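Long-range contacts in glutamate racemase (Francisella tularensis subsp. tularensis, PDB 3OUT), which belongs to the Asp/Glu/Hydantoin racemase family and folds as two lobes with parallel beta sheets, holding D-glutamic acid in a pocket: residues 38-43 against 237-242; 98-103 against 209-214; 111-116 against 177-182. All blocks are in the same frame, centred on the assembly; numbering follows the deposited sequence.

Contact 1: residues 38-43 against 237-242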
ATOM      1  N   PHE B  38       1.880 -13.648  10.055  1.00  5.54           N
ATOM      2  CA  PHE B  38       1.838 -12.542   9.088  1.00  5.50           C
ATOM      3  C   PHE B  38       2.865 -11.509   9.420  1.00  6.58           C
ATOM      4  O   PHE B  38       2.856 -10.956  10.530  1.00  7.71           O
ATOM      5  CB  PHE B  38       0.470 -11.863   9.014  1.00  6.87           C
ATOM      6  CG  PHE B  38       0.289 -11.023   7.761  1.00  5.73           C
ATOM      7  CD1 PHE B  38      -0.390 -11.543   6.679  1.00  7.88           C
ATOM      8  CD2 PHE B  38       0.884  -9.781   7.647  1.00  6.00           C
ATOM      9  CE1 PHE B  38      -0.485 -10.826   5.493  1.00  8.83           C
ATOM     10  CE2 PHE B  38       0.775  -9.048   6.476  1.00  7.69           C
ATOM     11  CZ  PHE B  38       0.081  -9.596   5.397  1.00  8.72           C
ATOM     12  N   GLY B  39       3.716 -11.188   8.465  1.00  5.99           N
ATOM     13  CA  GLY B  39       4.639 -10.075   8.645  1.00  6.68           C
ATOM     14  C   GLY B  39       4.553  -9.136   7.460  1.00  6.56           C
ATOM     15  O   GLY B  39       4.711  -9.563   6.300  1.00  6.19           O
ATOM     16  N   ASP B  40       4.320  -7.858   7.741  1.00  6.09           N
ATOM     17  CA  ASP B  40       4.253  -6.799   6.723  1.00  5.68           C
ATOM     18  C   ASP B  40       5.657  -6.294   6.406  1.00  6.21           C
ATOM     19  O   ASP B  40       5.977  -5.106   6.564  1.00  6.92           O
ATOM     20  CB  ASP B  40       3.350  -5.665   7.212  1.00  6.12           C
ATOM     21  CG  ASP B  40       3.035  -4.642   6.166  1.00  6.64           C
ATOM     22  OD1 ASP B  40       3.267  -4.873   4.951  1.00  7.51           O
ATOM     23  OD2 ASP B  40       2.533  -3.556   6.585  1.00  6.53           O
ATOM     24  N   ILE B  41       6.486  -7.205   5.929  1.00  5.75           N
ATOM     25  CA  ILE B  41       7.914  -6.937   5.629  1.00  5.72           C
ATOM     26  C   ILE B  41       8.123  -5.770   4.630  1.00  6.71           C
ATOM     27  O   ILE B  41       9.137  -5.077   4.681  1.00  7.48           O
ATOM     28  CB  ILE B  41       8.653  -8.235   5.180  1.00  5.42           C
ATOM     29  CG1 ILE B  41       8.366  -9.428   6.107  1.00  6.31           C
ATOM     30  CG2 ILE B  41      10.171  -8.008   5.143  1.00  7.37           C
ATOM     31  CD1 ILE B  41       8.568  -9.161   7.636  1.00  8.04           C
ATOM     32  N   ALA B  42       7.167  -5.550   3.728  1.00  6.76           N
ATOM     33  CA  ALA B  42       7.266  -4.458   2.754  1.00  6.61           C
ATOM     34  C   ALA B  42       7.304  -3.079   3.400  1.00  6.17           C
ATOM     35  O   ALA B  42       7.878  -2.161   2.829  1.00  7.01           O
ATOM     36  CB  ALA B  42       6.112  -4.530   1.752  1.00  6.95           C
ATOM     37  N   ARG B  43       6.689  -2.918   4.578  1.00  6.41           N
ATOM     38  CA  ARG B  43       6.487  -1.566   5.153  1.00  6.21           C
ATOM     39  C   ARG B  43       7.075  -1.377   6.543  1.00  6.88           C
ATOM     40  O   ARG B  43       6.930  -0.292   7.125  1.00  8.94           O
ATOM     41  CB  ARG B  43       4.978  -1.219   5.104  1.00  6.36           C
ATOM     42  CG  ARG B  43       4.383  -1.417   3.757  1.00  7.07           C
ATOM     43  CD  ARG B  43       2.921  -0.955   3.649  1.00  8.72           C
ATOM     44  NE  ARG B  43       2.008  -1.744   4.481  1.00  8.31           N
ATOM     45  CZ  ARG B  43       0.705  -1.808   4.330  1.00  8.48           C
ATOM     46  NH1 ARG B  43       0.076  -1.078   3.399  1.00  8.82           N
ATOM     47  NH2 ARG B  43       0.007  -2.562   5.192  1.00  9.18           N
ATOM     48  N   TYR B 237       3.303 -15.894   5.947  1.00  7.36           N
ATOM     49  CA  TYR B 237       2.829 -14.999   4.894  1.00  6.85           C
ATOM     50  C   TYR B 237       3.428 -13.628   5.093  1.00  7.60           C
ATOM     51  O   TYR B 237       3.323 -13.050   6.176  1.00  8.00           O
ATOM     52  CB  TYR B 237       1.322 -14.897   4.961  1.00  6.74           C
ATOM     53  CG  TYR B 237       0.560 -16.085   4.413  1.00  7.03           C
ATOM     54  CD1 TYR B 237       0.892 -16.665   3.181  1.00 12.28           C
ATOM     55  CD2 TYR B 237      -0.551 -16.557   5.084  1.00  8.12           C
ATOM     56  CE1 TYR B 237       0.116 -17.729   2.653  1.00 10.93           C
ATOM     57  CE2 TYR B 237      -1.323 -17.586   4.597  1.00 11.70           C
ATOM     58  CZ  TYR B 237      -0.988 -18.187   3.380  1.00 12.39           C
ATOM     59  OH  TYR B 237      -1.799 -19.200   2.857  1.00 13.99           O
ATOM     60  N   VAL B 238       4.116 -13.113   4.062  1.00  6.10           N
ATOM     61  CA  VAL B 238       4.807 -11.860   4.181  1.00  5.84           C
ATOM     62  C   VAL B 238       4.579 -10.998   2.938  1.00  6.89           C
ATOM     63  O   VAL B 238       4.397 -11.528   1.823  1.00  6.50           O
ATOM     64  CB  VAL B 238       6.338 -12.082   4.447  1.00  7.06           C
ATOM     65  CG1 VAL B 238       6.530 -12.775   5.798  1.00  6.56           C
ATOM     66  CG2 VAL B 238       6.986 -12.941   3.337  1.00  6.55           C
ATOM     67  N   THR B 239       4.629  -9.673   3.126  1.00  6.09           N
ATOM     68  CA  THR B 239       4.424  -8.754   2.003  1.00  7.37           C
ATOM     69  C   THR B 239       5.717  -8.371   1.269  1.00  6.95           C
ATOM     70  O   THR B 239       5.659  -7.685   0.267  1.00  7.36           O
ATOM     71  CB  THR B 239       3.707  -7.469   2.466  1.00  6.71           C
ATOM     72  OG1 THR B 239       4.450  -6.894   3.531  1.00  6.66           O
ATOM     73  CG2 THR B 239       2.281  -7.801   2.952  1.00  6.65           C
ATOM     74  N   ASP B 240       6.858  -8.836   1.763  1.00  6.58           N
ATOM     75  CA  ASP B 240       8.119  -8.734   0.984  1.00  6.90           C
ATOM     76  C   ASP B 240       9.070  -9.817   1.432  1.00  7.35           C
ATOM     77  O   ASP B 240       8.978 -10.310   2.571  1.00  7.41           O
ATOM     78  CB  ASP B 240       8.774  -7.384   1.213  1.00  6.79           C
ATOM     79  CG  ASP B 240       9.841  -7.081   0.179  1.00  8.63           C
ATOM     80  OD1 ASP B 240       9.710  -7.652  -0.939  1.00  9.34           O
ATOM     81  OD2 ASP B 240      10.808  -6.338   0.496  1.00  8.76           O
ATOM     82  N   ILE B 241       9.981 -10.189   0.525  1.00  7.39           N
ATOM     83  CA  ILE B 241      11.047 -11.130   0.856  1.00  7.87           C
ATOM     84  C   ILE B 241      12.335 -10.510   0.334  1.00  8.33           C
ATOM     85  O   ILE B 241      12.790 -10.822  -0.777  1.00  8.92           O
ATOM     86  CB  ILE B 241      10.783 -12.586   0.332  1.00  7.16           C
ATOM     87  CG1 ILE B 241       9.459 -13.082   0.919  1.00  8.61           C
ATOM     88  CG2 ILE B 241      11.973 -13.483   0.676  1.00  7.55           C
ATOM     89  CD1 ILE B 241       8.962 -14.374   0.317  1.00  9.94           C
ATOM     90  N   PRO B 242      12.940  -9.623   1.132  1.00  8.46           N
ATOM     91  CA  PRO B 242      14.283  -9.128   0.799  1.00  9.39           C
ATOM     92  C   PRO B 242      15.377 -10.139   1.144  1.00  8.94           C
ATOM     93  O   PRO B 242      15.150 -11.103   1.889  1.00  8.54           O
ATOM     94  CB  PRO B 242      14.414  -7.879   1.660  1.00  9.89           C
ATOM     95  CG  PRO B 242      13.593  -8.223   2.872  1.00 11.50           C
ATOM     96  CD  PRO B 242      12.437  -9.058   2.407  1.00  8.99           C
TER
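Thr239 sets OG1 between its own backbone N and carbonyl carbon (chi1 55°), Asp40 swings its carboxylate anti to its backbone N (chi1 -171°), and hydroxyl and carboxylate meet across the contact. Thr239 OG1 donates to the anti lone pair of Asp40 OD1 at 2.7 Å. The same hydroxyl accepts from Ala42 N, with 3.0 Å between that nitrogen and Thr239 OG1 and a nearly straight bond (164°). One side chain thus ties both the carboxylate and the backbone of the turn that follows strand 35-39. Asp40 OD2 is engaged separately: Arg43 grips it side-on, NE reaching the syn lone pair of Asp40 OD2 at 2.8 Å while NH2 approaches from above the carboxylate plane, and Tyr46 OH bonds to it as well. With partners on both oxygens, the carboxylate is fixed in rotation.

The setting is the C-terminal ends of two neighbouring inner strands, 35-39 and 234-238, of a parallel alpha/beta sheet. Gly39 N bonds to Tyr237 O at 3.0 Å, and Thr239 N to Gly39 O at 3.2 Å, after which Asp40 centres an inverse gamma turn. Tyr46 also lines the D-glutamic acid pocket, and the Ile41 side chain lies about 8 Å from that ligand.

The Phe38 ring lies beside the polar pairs, with the carbonyl oxygen Tyr237 O over one face, toward its rim. Among apolar groups, Thr239 CG2 lies 3.7 Å from Phe38 CZ, and Ile41 divides its branches, CG1 against Val238 CB and CG2 against Pro242 CD. Next to Ala42, Asp240 turns OD1 to Ser50 and Thr53 of a second subunit.

Contact 2: residues 98-103 against 209-214; sequences IDVITA and LQASKM
Ala103 and Ala211 bring helices 100-106 and 208-221 close together, with 5.0 Å between their CA atoms and 3.7 Å between their CB atoms. Such an approach is possible because each helix presents only a methyl group here. The Ala103 methyl also reaches the backbone of the partner helix, its CB lying 3.5 Å from Ala211 N. Val100 CG1 adds a second apolar touch on Ala211 CB at 3.8 Å. With CG1 beside the backbone N (chi1 -64°), Ile98 has CG2 anti to that nitrogen, where it meets Ala211 O and Met214 CB.

The longer side chains of helix 208-221 make the next group of contacts. Met214 is a selenomethionine whose chain, extended beyond CG, reaches the backbone of helix 100-106: SE comes 3.8 Å from Ala103 CA, and the terminal CE reaches Thr102 O and CG2. Gln210 lays its CG against the Ala103 methyl and carbonyl oxygen, and its NE2 bonds to Ser106 OG in the same helix as Ala103.

Hydrogen bonds within segment 98-103 are concentrated at the start of the helix. Asp99 is the N-cap: its OD2 accepts from Thr102 N at 2.9 Å, the donor standing above the carboxylate plane, and its OD1 accepts from Thr102 OG1 at 2.6 Å. The cap probably steadies this strand-to-helix turn, which follows an outermost strand of the six-stranded parallel alpha/beta sheet and packs on helix 208-221, with the Val100 side chain about 6 Å from the bound D-glutamic acid.

Between the two segments the adhesion is therefore entirely van der Waals. The two alanines allow the close approach, and the selenomethionine extends the apolar contact to Thr102, while the hydrogen bonding of segment 98-103 serves to shape one of the two surfaces.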
ATOM      1  N   ILE B  98      -5.259 -11.640  21.772  1.00 10.01           N
ATOM      2  CA  ILE B  98      -4.331 -11.544  22.876  1.00 11.06           C
ATOM      3  C   ILE B  98      -3.229 -10.604  22.413  1.00 10.67           C
ATOM      4  O   ILE B  98      -2.863 -10.637  21.253  1.00 10.42           O
ATOM      5  CB  ILE B  98      -3.701 -12.931  23.167  1.00 11.48           C
ATOM      6  CG1 ILE B  98      -4.742 -13.975  23.633  1.00 15.75           C
ATOM      7  CG2 ILE B  98      -2.542 -12.821  24.138  1.00 12.64           C
ATOM      8  CD1 ILE B  98      -5.414 -13.608  24.888  1.00 19.04           C
ATOM      9  N   ASP B  99      -2.682  -9.779  23.287  1.00  9.32           N
ATOM     10  CA  ASP B  99      -1.612  -8.821  22.864  1.00  9.22           C
ATOM     11  C   ASP B  99      -0.456  -8.804  23.847  1.00  9.08           C
ATOM     12  O   ASP B  99      -0.631  -9.074  25.041  1.00  8.91           O
ATOM     13  CB  ASP B  99      -2.142  -7.412  22.653  1.00  9.95           C
ATOM     14  CG  ASP B  99      -2.459  -6.721  23.929  1.00 11.04           C
ATOM     15  OD1 ASP B  99      -3.545  -6.989  24.508  1.00 11.25           O
ATOM     16  OD2 ASP B  99      -1.598  -5.961  24.401  1.00 10.60           O
ATOM     17  N   VAL B 100       0.735  -8.490  23.349  1.00  8.89           N
ATOM     18  CA  VAL B 100       1.950  -8.561  24.170  1.00  8.48           C
ATOM     19  C   VAL B 100       2.032  -7.491  25.250  1.00  8.41           C
ATOM     20  O   VAL B 100       2.700  -7.715  26.253  1.00  9.50           O
ATOM     21  CB  VAL B 100       3.259  -8.526  23.340  1.00  9.14           C
ATOM     22  CG1 VAL B 100       3.491  -9.857  22.657  1.00 11.97           C
ATOM     23  CG2 VAL B 100       3.306  -7.335  22.266  1.00  8.71           C
ATOM     24  N   ILE B 101       1.376  -6.336  25.093  1.00  8.09           N
ATOM     25  CA  ILE B 101       1.401  -5.330  26.138  1.00  8.32           C
ATOM     26  C   ILE B 101       0.594  -5.816  27.338  1.00  8.13           C
ATOM     27  O   ILE B 101       1.052  -5.680  28.475  1.00  8.85           O
ATOM     28  CB  ILE B 101       0.954  -3.946  25.639  1.00  7.56           C
ATOM     29  CG1 ILE B 101       1.950  -3.427  24.594  1.00 10.04           C
ATOM     30  CG2 ILE B 101       0.807  -2.947  26.798  1.00  8.81           C
ATOM     31  CD1 ILE B 101       1.660  -2.029  24.094  1.00  7.84           C
ATOM     32  N   THR B 102      -0.578  -6.401  27.088  1.00  8.12           N
ATOM     33  CA  THR B 102      -1.342  -7.034  28.199  1.00  8.16           C
ATOM     34  C   THR B 102      -0.492  -8.050  28.942  1.00  9.02           C
ATOM     35  O   THR B 102      -0.517  -8.110  30.183  1.00  9.88           O
ATOM     36  CB  THR B 102      -2.656  -7.668  27.663  1.00  8.86           C
ATOM     37  OG1 THR B 102      -3.448  -6.636  27.054  1.00 10.32           O
ATOM     38  CG2 THR B 102      -3.445  -8.359  28.769  1.00 10.92           C
ATOM     39  N   ALA B 103       0.253  -8.845  28.211  1.00  8.67           N
ATOM     40  CA  ALA B 103       1.179  -9.812  28.810  1.00  9.52           C
ATOM     41  C   ALA B 103       2.248  -9.140  29.666  1.00  9.80           C
ATOM     42  O   ALA B 103       2.501  -9.546  30.801  1.00 11.34           O
ATOM     43  CB  ALA B 103       1.831 -10.674  27.713  1.00  9.70           C
ATOM     44  N   LEU B 209       6.622 -15.014  25.944  1.00 11.36           N
ATOM     45  CA  LEU B 209       6.137 -16.315  26.385  1.00 11.28           C
ATOM     46  C   LEU B 209       4.831 -16.188  27.175  1.00 11.07           C
ATOM     47  O   LEU B 209       3.931 -16.990  26.995  1.00 12.50           O
ATOM     48  CB  LEU B 209       7.202 -17.061  27.202  1.00 12.00           C
ATOM     49  CG  LEU B 209       6.811 -18.477  27.623  1.00 14.82           C
ATOM     50  CD1 LEU B 209       6.490 -19.433  26.443  1.00 13.83           C
ATOM     51  CD2 LEU B 209       7.963 -19.002  28.518  1.00 13.29           C
ATOM     52  N   GLN B 210       4.751 -15.179  28.031  1.00 12.03           N
ATOM     53  CA  GLN B 210       3.522 -14.894  28.800  1.00 11.65           C
ATOM     54  C   GLN B 210       2.344 -14.701  27.855  1.00 12.37           C
ATOM     55  O   GLN B 210       1.260 -15.263  28.093  1.00 11.52           O
ATOM     56  CB  GLN B 210       3.713 -13.680  29.679  1.00 11.73           C
ATOM     57  CG  GLN B 210       2.482 -13.237  30.500  1.00 12.80           C
ATOM     58  CD  GLN B 210       2.068 -14.205  31.627  1.00 18.02           C
ATOM     59  OE1 GLN B 210       2.512 -15.342  31.702  1.00 15.49           O
ATOM     60  NE2 GLN B 210       1.210 -13.729  32.510  1.00 20.21           N
ATOM     61  N   ALA B 211       2.546 -13.939  26.772  1.00 11.22           N
ATOM     62  CA  ALA B 211       1.476 -13.772  25.779  1.00 10.93           C
ATOM     63  C   ALA B 211       1.048 -15.108  25.183  1.00 11.15           C
ATOM     64  O   ALA B 211      -0.147 -15.414  25.040  1.00 10.33           O
ATOM     65  CB  ALA B 211       1.922 -12.735  24.631  1.00 10.17           C
ATOM     66  N   SER B 212       2.029 -15.941  24.840  1.00 10.99           N
ATOM     67  CA  SER B 212       1.714 -17.277  24.330  1.00 12.14           C
ATOM     68  C   SER B 212       0.934 -18.122  25.342  1.00 12.05           C
ATOM     69  O   SER B 212      -0.015 -18.803  24.978  1.00 12.31           O
ATOM     70  CB  SER B 212       2.990 -17.973  23.886  1.00 12.50           C
ATOM     71  OG  SER B 212       3.677 -17.173  22.927  1.00 14.65           O
ATOM     72  N   LYS B 213       1.344 -18.068  26.607  1.00 12.51           N
ATOM     73  CA  LYS B 213       0.607 -18.760  27.689  1.00 13.18           C
ATOM     74  C   LYS B 213      -0.816 -18.277  27.868  1.00 12.42           C
ATOM     75  O   LYS B 213      -1.697 -19.094  28.144  1.00 12.39           O
ATOM     76  CB  LYS B 213       1.376 -18.658  28.989  1.00 14.60           C
ATOM     77  CG  LYS B 213       2.676 -19.417  28.896  1.00 17.51           C
ATOM     78  CD  LYS B 213       3.311 -19.667  30.217  1.00 24.35           C
ATOM     79  CE  LYS B 213       3.634 -18.456  30.986  1.00 26.85           C
ATOM     80  NZ  LYS B 213       4.271 -18.845  32.300  1.00 29.58           N
HETATM   81  N   MSE B 214      -1.037 -16.971  27.697  1.00 12.46           N
HETATM   82  CA  MSE B 214      -2.385 -16.414  27.746  1.00 13.15           C
HETATM   83  C   MSE B 214      -3.247 -17.027  26.642  1.00 13.80           C
HETATM   84  O   MSE B 214      -4.414 -17.337  26.859  1.00 14.33           O
HETATM   85  CB  MSE B 214      -2.372 -14.869  27.696  1.00 13.16           C
HETATM   86  CG  MSE B 214      -1.840 -14.259  28.965  1.00 13.22           C
HETATM   87 SE   MSE B 214      -1.720 -12.339  28.735  1.00 20.75          SE
HETATM   88  CE  MSE B 214      -2.021 -11.822  30.606  1.00 20.30           C
TER

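Contact 3: residues 111-116 against 177-182; sequences LNTVGV and KNIQAL
Two adjacent strands of a four-stranded parallel sheet, 113-118 and 181-184, begin here, and Gln180 on one side meets Asn112 and Thr113 on the other just ahead of the regular pairing. Gln180 OE1 accepts two backbone N-H groups: Asn112 N lies 2.7 Å from Gln180 OE1 and in its carbonyl plane, whereas Thr113 N, 3.0 Å from the same oxygen, is tilted 26° from that plane. An extended chain beyond CG carries the amide across to this pair of donors. The Gln180 backbone answers with a third bond, its N donating to Thr113 O at 2.9 Å from above the carbonyl plane. Gln180 is thus held at both ends. At the exposed rim a water receives a hydrogen bond from Gln180 NE2, a weak one, and donates to Asn112 OD1, so the two nearly aligned amides (planes 21° apart) are also linked through solvent.

Farther along, Gly115 N bonds to Ala181 O at 2.9 Å, almost straight at 172°. Ala181 N is buried without a partner; Thr113 O, which bonds to Gln180 N, lies 4.0 Å from Ala181 N. Gly115 offers a bare backbone surface, and Ile179 uses it, laying CD1 3.9 Å from Gly115 CA with CG2 close by. Leu182 CD1 approaches the Gly115 carbonyl. Leu111 CD1 meets the Ala181 methyl at 3.7 Å, while Thr113 CG2 rests near the carbonyl oxygens of Lys177 and Asn178.

Strand 140-145 pairs with the far side of 113-118 and strand 203-205 flanks 181-184, which makes this the central pair of the parallel sheet in one alpha/beta lobe of the racemase fold.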
ATOM      1  N   LEU B 111       4.629  -4.407  41.230  1.00 15.14           N
ATOM      2  CA  LEU B 111       5.805  -3.648  41.565  1.00 14.74           C
ATOM      3  C   LEU B 111       5.429  -2.221  41.901  1.00 14.29           C
ATOM      4  O   LEU B 111       4.319  -1.808  41.622  1.00 14.49           O
ATOM      5  CB  LEU B 111       6.788  -3.694  40.391  1.00 14.14           C
ATOM      6  CG  LEU B 111       7.208  -5.121  40.048  1.00 14.94           C
ATOM      7  CD1 LEU B 111       8.146  -5.097  38.833  1.00 13.59           C
ATOM      8  CD2 LEU B 111       7.878  -5.854  41.227  1.00 15.72           C
ATOM      9  N   ASN B 112       6.358  -1.481  42.480  1.00 14.42           N
ATOM     10  CA  ASN B 112       6.180  -0.081  42.803  1.00 14.57           C
ATOM     11  C   ASN B 112       6.767   0.871  41.757  1.00 13.18           C
ATOM     12  O   ASN B 112       6.233   1.958  41.523  1.00 11.83           O
ATOM     13  CB  ASN B 112       6.878   0.199  44.130  1.00 16.84           C
ATOM     14  CG  ASN B 112       6.440  -0.755  45.203  1.00 21.62           C
ATOM     15  OD1 ASN B 112       7.259  -1.509  45.758  1.00 30.10           O
ATOM     16  ND2 ASN B 112       5.153  -0.762  45.480  1.00 22.57           N
ATOM     17  N   THR B 113       7.864   0.440  41.122  1.00 13.82           N
ATOM     18  CA  THR B 113       8.617   1.288  40.196  1.00 13.86           C
ATOM     19  C   THR B 113       9.086   0.437  39.003  1.00 13.72           C
ATOM     20  O   THR B 113       9.755  -0.573  39.187  1.00 14.04           O
ATOM     21  CB  THR B 113       9.827   1.891  40.924  1.00 15.15           C
ATOM     22  OG1 THR B 113       9.374   2.548  42.128  1.00 15.71           O
ATOM     23  CG2 THR B 113      10.491   2.881  40.040  1.00 15.58           C
ATOM     24  N   VAL B 114       8.636   0.807  37.789  1.00 12.60           N
ATOM     25  CA  VAL B 114       8.860  -0.006  36.575  1.00 12.73           C
ATOM     26  C   VAL B 114       9.447   0.885  35.485  1.00 11.10           C
ATOM     27  O   VAL B 114       9.022   2.029  35.313  1.00 11.89           O
ATOM     28  CB  VAL B 114       7.510  -0.597  36.073  1.00 12.47           C
ATOM     29  CG1 VAL B 114       7.704  -1.449  34.761  1.00 15.05           C
ATOM     30  CG2 VAL B 114       6.920  -1.486  37.148  1.00 14.96           C
ATOM     31  N   GLY B 115      10.448   0.369  34.772  1.00 11.28           N
ATOM     32  CA  GLY B 115      10.938   0.987  33.568  1.00 10.82           C
ATOM     33  C   GLY B 115      10.422   0.268  32.338  1.00  9.99           C
ATOM     34  O   GLY B 115      10.178  -0.925  32.359  1.00 10.00           O
ATOM     35  N   VAL B 116      10.281   1.027  31.259  1.00 10.29           N
ATOM     36  CA  VAL B 116       9.881   0.492  29.931  1.00 10.36           C
ATOM     37  C   VAL B 116      10.770   1.078  28.842  1.00  9.72           C
ATOM     38  O   VAL B 116      10.970   2.290  28.764  1.00  9.62           O
ATOM     39  CB  VAL B 116       8.432   0.865  29.610  1.00 11.48           C
ATOM     40  CG1 VAL B 116       7.962   0.201  28.297  1.00 10.13           C
ATOM     41  CG2 VAL B 116       7.521   0.378  30.728  1.00 13.19           C
ATOM     42  N   LYS B 177      16.678   6.176  38.736  1.00 24.48           N
ATOM     43  CA  LYS B 177      15.218   6.028  38.897  1.00 24.07           C
ATOM     44  C   LYS B 177      14.808   4.910  39.847  1.00 22.78           C
ATOM     45  O   LYS B 177      13.620   4.782  40.152  1.00 23.22           O
ATOM     46  CB  LYS B 177      14.522   5.769  37.536  1.00 23.90           C
ATOM     47  CG  LYS B 177      14.762   6.814  36.430  1.00 25.53           C
ATOM     48  CD  LYS B 177      14.398   8.228  36.880  1.00 28.15           C
ATOM     49  CE  LYS B 177      14.256   9.203  35.713  1.00 29.84           C
ATOM     50  NZ  LYS B 177      15.560   9.719  35.212  1.00 29.28           N
ATOM     51  N   ASN B 178      15.759   4.089  40.289  1.00 22.07           N
ATOM     52  CA  ASN B 178      15.486   2.995  41.201  1.00 22.04           C
ATOM     53  C   ASN B 178      14.356   2.075  40.696  1.00 19.96           C
ATOM     54  O   ASN B 178      13.451   1.673  41.449  1.00 18.77           O
ATOM     55  CB  ASN B 178      15.154   3.541  42.606  1.00 22.88           C
ATOM     56  CG  ASN B 178      16.229   4.459  43.149  1.00 27.69           C
ATOM     57  OD1 ASN B 178      17.402   4.075  43.231  1.00 34.85           O
ATOM     58  ND2 ASN B 178      15.841   5.688  43.524  1.00 32.28           N
ATOM     59  N   ILE B 179      14.407   1.718  39.415  1.00 17.40           N
ATOM     60  CA  ILE B 179      13.413   0.771  38.894  1.00 15.67           C
ATOM     61  C   ILE B 179      13.625  -0.651  39.444  1.00 14.72           C
ATOM     62  O   ILE B 179      14.768  -1.108  39.665  1.00 15.20           O
ATOM     63  CB  ILE B 179      13.328   0.791  37.315  1.00 14.72           C
ATOM     64  CG1 ILE B 179      14.477   0.030  36.667  1.00 15.39           C
ATOM     65  CG2 ILE B 179      13.232   2.228  36.799  1.00 15.37           C
ATOM     66  CD1 ILE B 179      14.411   0.049  35.057  1.00 13.96           C
ATOM     67  N   GLN B 180      12.521  -1.374  39.638  1.00 14.55           N
ATOM     68  CA  GLN B 180      12.541  -2.767  40.084  1.00 14.37           C
ATOM     69  C   GLN B 180      12.605  -3.788  38.960  1.00 13.20           C
ATOM     70  O   GLN B 180      12.976  -4.945  39.169  1.00 13.28           O
ATOM     71  CB  GLN B 180      11.340  -3.026  40.968  1.00 14.31           C
ATOM     72  CG  GLN B 180      11.391  -2.243  42.286  1.00 16.18           C
ATOM     73  CD  GLN B 180      10.096  -2.309  43.047  1.00 21.38           C
ATOM     74  OE1 GLN B 180       9.046  -1.881  42.558  1.00 17.39           O
ATOM     75  NE2 GLN B 180      10.157  -2.854  44.266  1.00 22.70           N
ATOM     76  N   ALA B 181      12.193  -3.363  37.763  1.00 12.37           N
ATOM     77  CA  ALA B 181      12.240  -4.224  36.586  1.00 11.16           C
ATOM     78  C   ALA B 181      12.184  -3.316  35.363  1.00 10.27           C
ATOM     79  O   ALA B 181      11.718  -2.156  35.431  1.00 11.70           O
ATOM     80  CB  ALA B 181      11.051  -5.187  36.537  1.00 11.42           C
ATOM     81  N   LEU B 182      12.694  -3.833  34.269  1.00 11.25           N
ATOM     82  CA  LEU B 182      12.705  -3.133  32.984  1.00 10.18           C
ATOM     83  C   LEU B 182      11.944  -4.007  31.986  1.00  9.43           C
ATOM     84  O   LEU B 182      12.366  -5.140  31.684  1.00 10.64           O
ATOM     85  CB  LEU B 182      14.137  -2.927  32.480  1.00 10.73           C
ATOM     86  CG  LEU B 182      14.222  -2.147  31.152  1.00 12.23           C
ATOM     87  CD1 LEU B 182      13.780  -0.666  31.231  1.00 12.43           C
ATOM     88  CD2 LEU B 182      15.626  -2.204  30.550  1.00 12.91           C
TER
HETATM   89  O   HOH W   1       7.432  -4.631  45.021  1.00 37.10           O

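How the contacts relate
From the N terminus, after strand 10-14 and helix 20-29, the chain reaches strand 35-39, whose end opens the longest loop; contact 1 closes it 194 residues later, at strand 234-238. Within that span, segment 98-103 opens a second loop, closed by helix 208-221 in contact 2, and inside this one strands 113-118 and 181-184 close the shortest loop as contact 3. The three are concentric, and none crosses another. Contact 1 pairs strands of the six-stranded sheet, contact 3 those of the four-stranded sheet, and contact 2 sets a helix against strand 97-99, outermost in the six-stranded sheet within this chain, and against the helix 100-106 that follows it. Contacts 1 and 3 have centres about 35 Å apart.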